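DUF3218 domain-containing protein (Pseudomonas aeruginosa, PDB 2IGS) is of unknown function, but belongs to a helical family grouped with the lysozyme-like proteins, which suggests, without proving, a role in cell-wall cleavage. Local coordinates at residues E88-N92 / V93-P97; N195-K198 / S199-Y203. All coordinates share one frame; numbering follows the deposited sequence. Where two conformers were deposited one is given.

Interaction 1 of 2, residues E88-N92 / V93-P97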
loop_
_atom_site.group_PDB
_atom_site.type_symbol
_atom_site.label_atom_id
_atom_site.label_comp_id
_atom_site.label_asym_id
_atom_site.label_seq_id
_atom_site.Cartn_x
_atom_site.Cartn_y
_atom_site.Cartn_z
ATOM N N GLU F 88 -39.657 39.791 25.053
ATOM C CA GLU F 88 -39.969 38.432 24.595
ATOM C C GLU F 88 -39.088 37.951 23.442
ATOM O O GLU F 88 -38.533 36.854 23.514
ATOM C CB GLU F 88 -41.449 38.270 24.244
ATOM C CG GLU F 88 -42.271 37.598 25.339
ATOM C CD GLU F 88 -41.940 36.119 25.519
ATOM O OE1 GLU F 88 -41.912 35.657 26.684
ATOM O OE2 GLU F 88 -41.710 35.423 24.502
ATOM N N ARG F 89 -38.950 38.771 22.397
ATOM C CA ARG F 89 -38.164 38.394 21.203
ATOM C C ARG F 89 -36.668 38.388 21.472
ATOM O O ARG F 89 -35.958 37.435 21.118
ATOM C CB ARG F 89 -38.467 39.338 20.024
ATOM C CG ARG F 89 -38.159 38.721 18.665
ATOM C CD ARG F 89 -38.396 39.634 17.466
ATOM N NE ARG F 89 -38.221 38.854 16.234
ATOM C CZ ARG F 89 -37.040 38.519 15.695
ATOM N NH1 ARG F 89 -35.885 38.912 16.241
ATOM N NH2 ARG F 89 -37.012 37.779 14.593
ATOM N N VAL F 90 -36.191 39.466 22.087
ATOM C CA VAL F 90 -34.783 39.610 22.418
ATOM C C VAL F 90 -34.340 38.385 23.221
ATOM O O VAL F 90 -33.331 37.769 22.908
ATOM C CB VAL F 90 -34.504 40.928 23.174
ATOM C CG1 VAL F 90 -33.121 40.912 23.790
ATOM C CG2 VAL F 90 -34.681 42.156 22.247
ATOM N N CYS F 91 -35.139 37.998 24.205
ATOM C CA CYS F 91 -34.792 36.878 25.073
ATOM C C CYS F 91 -34.948 35.498 24.447
ATOM O O CYS F 91 -34.002 34.711 24.437
ATOM C CB CYS F 91 -35.596 36.960 26.356
ATOM S SG CYS F 91 -35.108 38.405 27.301
ATOM N N ASN F 92 -36.143 35.231 23.922
ATOM C CA ASN F 92 -36.529 33.898 23.482
ATOM C C ASN F 92 -36.394 33.637 21.987
ATOM O O ASN F 92 -36.560 32.503 21.547
ATOM C CB ASN F 92 -37.955 33.589 23.953
ATOM C CG ASN F 92 -38.132 33.799 25.453
ATOM O OD1 ASN F 92 -37.197 33.610 26.239
ATOM N ND2 ASN F 92 -39.335 34.200 25.854
ATOM N N VAL F 93 -36.096 34.665 21.202
ATOM C CA VAL F 93 -35.775 34.443 19.779
ATOM C C VAL F 93 -34.301 34.706 19.453
ATOM O O VAL F 93 -33.675 33.943 18.723
ATOM C CB VAL F 93 -36.725 35.219 18.819
ATOM C CG1 VAL F 93 -36.337 34.992 17.339
ATOM C CG2 VAL F 93 -38.186 34.808 19.071
ATOM N N GLU F 94 -33.740 35.756 20.040
ATOM C CA GLU F 94 -32.395 36.203 19.700
ATOM C C GLU F 94 -31.271 35.708 20.620
ATOM O O GLU F 94 -30.297 35.096 20.155
ATOM C CB GLU F 94 -32.376 37.728 19.575
ATOM C CG GLU F 94 -33.474 38.264 18.630
ATOM C CD GLU F 94 -33.621 39.775 18.667
ATOM O OE1 GLU F 94 -34.763 40.272 18.634
ATOM O OE2 GLU F 94 -32.598 40.484 18.730
ATOM N N ILE F 95 -31.411 35.948 21.914
ATOM C CA ILE F 95 -30.289 35.787 22.827
ATOM C C ILE F 95 -30.130 34.395 23.479
ATOM O O ILE F 95 -29.110 33.718 23.282
ATOM C CB ILE F 95 -30.236 36.951 23.850
ATOM C CG1 ILE F 95 -30.008 38.275 23.091
ATOM C CG2 ILE F 95 -29.135 36.709 24.895
ATOM C CD1 ILE F 95 -29.779 39.515 23.965
ATOM N N LEU F 96 -31.118 33.952 24.246
ATOM C CA LEU F 96 -30.953 32.662 24.935
ATOM C C LEU F 96 -30.766 31.496 23.938
ATOM O O LEU F 96 -29.918 30.632 24.162
ATOM C CB LEU F 96 -32.078 32.416 25.965
ATOM C CG LEU F 96 -32.257 33.504 27.044
ATOM C CD1 LEU F 96 -33.364 33.172 28.027
ATOM C CD2 LEU F 96 -30.972 33.811 27.803
ATOM N N PRO F 97 -31.537 31.477 22.824
ATOM C CA PRO F 97 -31.281 30.450 21.808
ATOM C C PRO F 97 -29.877 30.507 21.207
ATOM O O PRO F 97 -29.284 29.464 20.934
ATOM C CB PRO F 97 -32.344 30.744 20.740
ATOM C CG PRO F 97 -33.455 31.445 21.507
ATOM C CD PRO F 97 -32.697 32.321 22.455
#
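From R89 to P97 helix 87-113 widens by one residue: R89 O takes both V93 N (i+4) and E94 N (i+5), I95 N bonds to V90 O at 2.8 Å and L96 N to C91 O at 3.0 Å. The i to i+5 bonds of E94, I95 and L96 mark the pi-type turn, and the axes of 88-92 and 93-97 diverge by 26°. P97 has no N-H to continue the series; its CD lies 3.4 Å from C91 O, and the helix kinks there.

Across the widened turn R89 meets E94, five residues on. With CG anti to the backbone N (chi1 -157°) and the chain extended to NE, R89 presents NH1 to E94 OE1 at 3.0 Å. The bond lies in the guanidinium plane but meets OE1 from above the carboxylate plane, the two planes standing 55° apart. V93 CG1 sits over the centre of one guanidinium face, 4.0 Å from R89 CZ. On the buried side V90 and I95 run side by side, V90 CG1 to I95 CD1 3.6 Å. C91 is disulfide-bonded to C27, tying this turn to helix 12-27.

R89 also pairs with D172 and E94 with R82, so the salt bridge is one link in an alternating chain of charges. Partners on both sides would limit rotation of the guanidinium and of the carboxylate.

Interaction 2 of 2, residues N195-K198 / S199-Y203; sequences NTIK and SGLRY
N195 O, near the end of helix 190-200, takes two bonds from S199. The backbone N of S199 donates to N195 O at 2.9 Å with an N-H...O angle of 160°, and the hydroxyl OG of S199 donates to it at 3.0 Å. The two donors approach from opposite faces of the carbonyl plane. The S199 torsion explains the second bond: OG stands anti to its own carbonyl carbon (chi1 -65°), which turns it back along the helix toward the preceding turn. A serine bonding in this way to the carbonyl four residues earlier is a familiar feature of alpha-helices.

T196 O receives G200 N at 2.8 Å, a regular i to i+4 bond, while the T196 hydroxyl makes the same kind of backward bond to D192 O. I197 O is approached by L201 N at 3.0 Å, but the angle of 122° makes this bond weak, in keeping with L201 leaving helical geometry. The I197 and L201 side chains lie side by side and point the same way, with I197 CG2 4.1 Å from L201 CD1: a loose apolar contact across the last turn. The CB of K198 points away from 199-203.

Beyond this end the chain turns into helix 203-216, with R202 at the N-cap position and its backbone N bonded to T205 OG1. I197 and L201 face the small antiparallel sheet, resting on L148 and V150 of strand 148-150, and Y203 beyond them packs on Y65 and E72 of helix 63-82.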
loop_
_atom_site.group_PDB
_atom_site.type_symbol
_atom_site.label_atom_id
_atom_site.label_comp_id
_atom_site.label_asym_id
_atom_site.label_seq_id
_atom_site.Cartn_x
_atom_site.Cartn_y
_atom_site.Cartn_z
ATOM N N ASN F 195 -24.798 40.167 -0.419
ATOM C CA ASN F 195 -24.679 41.421 0.320
ATOM C C ASN F 195 -25.550 41.638 1.550
ATOM O O ASN F 195 -25.122 42.322 2.489
ATOM C CB ASN F 195 -24.641 42.597 -0.638
ATOM C CG ASN F 195 -23.311 42.645 -1.354
ATOM O OD1 ASN F 195 -22.276 42.787 -0.705
ATOM N ND2 ASN F 195 -23.312 42.414 -2.667
ATOM N N THR F 196 -26.715 40.995 1.552
ATOM C CA THR F 196 -27.541 40.793 2.749
ATOM C C THR F 196 -26.770 40.074 3.862
ATOM O O THR F 196 -26.802 40.492 5.028
ATOM C CB THR F 196 -28.793 39.920 2.441
ATOM O OG1 THR F 196 -29.549 40.548 1.419
ATOM C CG2 THR F 196 -29.692 39.811 3.655
ATOM N N ILE F 197 -26.116 38.982 3.494
ATOM C CA ILE F 197 -25.398 38.138 4.449
ATOM C C ILE F 197 -24.207 38.912 4.983
ATOM O O ILE F 197 -24.013 39.011 6.193
ATOM C CB ILE F 197 -24.964 36.764 3.836
ATOM C CG1 ILE F 197 -26.215 35.898 3.540
ATOM C CG2 ILE F 197 -23.997 36.044 4.788
ATOM C CD1 ILE F 197 -25.909 34.549 2.849
ATOM N N LYS F 198 -23.458 39.507 4.071
ATOM C CA LYS F 198 -22.346 40.327 4.425
ATOM C C LYS F 198 -22.731 41.412 5.421
ATOM O O LYS F 198 -22.117 41.535 6.480
ATOM C CB LYS F 198 -21.794 40.964 3.170
ATOM C CG LYS F 198 -20.341 41.211 3.282
ATOM C CD LYS F 198 -20.029 42.566 2.745
ATOM C CE LYS F 198 -18.560 42.715 2.447
ATOM N NZ LYS F 198 -17.653 42.182 3.460
ATOM N N SER F 199 -23.736 42.196 5.070
ATOM C CA SER F 199 -24.183 43.316 5.894
ATOM C C SER F 199 -24.823 42.887 7.205
ATOM O O SER F 199 -24.684 43.589 8.201
ATOM C CB SER F 199 -25.161 44.181 5.115
ATOM O OG SER F 199 -24.500 44.765 4.022
ATOM N N GLY F 200 -25.522 41.751 7.186
ATOM C CA GLY F 200 -26.210 41.195 8.347
ATOM C C GLY F 200 -25.319 40.521 9.394
ATOM O O GLY F 200 -25.727 40.353 10.557
ATOM N N LEU F 201 -24.103 40.140 9.015
ATOM C CA LEU F 201 -23.296 39.336 9.928
ATOM C C LEU F 201 -22.573 40.196 10.942
ATOM O O LEU F 201 -22.144 41.310 10.637
ATOM C CB LEU F 201 -22.290 38.431 9.199
ATOM C CG LEU F 201 -22.770 37.110 8.586
ATOM C CD1 LEU F 201 -21.577 36.335 8.069
ATOM C CD2 LEU F 201 -23.578 36.246 9.582
ATOM N N ARG F 202 -22.458 39.666 12.158
ATOM C CA ARG F 202 -21.578 40.266 13.156
ATOM C C ARG F 202 -20.619 39.219 13.670
ATOM O O ARG F 202 -20.826 38.040 13.440
ATOM C CB ARG F 202 -22.371 40.949 14.283
ATOM C CG ARG F 202 -22.968 42.313 13.859
ATOM C CD ARG F 202 -24.255 42.593 14.596
ATOM N NE ARG F 202 -24.291 41.816 15.828
ATOM C CZ ARG F 202 -25.294 41.033 16.213
ATOM N NH1 ARG F 202 -26.408 40.932 15.488
ATOM N NH2 ARG F 202 -25.175 40.367 17.355
ATOM N N TYR F 203 -19.550 39.671 14.335
ATOM C CA TYR F 203 -18.491 38.812 14.840
ATOM C C TYR F 203 -19.104 37.664 15.625
ATOM O O TYR F 203 -18.803 36.499 15.393
ATOM C CB TYR F 203 -17.577 39.672 15.735
ATOM C CG TYR F 203 -16.475 38.966 16.497
ATOM C CD1 TYR F 203 -16.751 38.217 17.645
ATOM C CD2 TYR F 203 -15.153 39.114 16.118
ATOM C CE1 TYR F 203 -15.703 37.599 18.373
ATOM C CE2 TYR F 203 -14.117 38.521 16.837
ATOM C CZ TYR F 203 -14.394 37.763 17.950
ATOM O OH TYR F 203 -13.358 37.176 18.645
#

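How the interactions relate
Both contacts are local and partly buried: interaction 1 lies within one helix, while interaction 2 spans the end of helix 190-200 and the turn after it. The centre of interaction 1 is about 17 Å from the centre of the chain, that of interaction 2 about 10 Å, so interaction 1 is the more peripheral; their own centres are 19 Å apart and they do not touch. The irregularity of 88-97 is internal to a long helix that continues past it. Charged pairs and a disulfide mark the first; the second relies on a hydroxyl-to-carbonyl bond and light apolar contact. Helices 12-27 and 63-82 border both, and strand 148-150 packs against interaction 2, through I197 and L201.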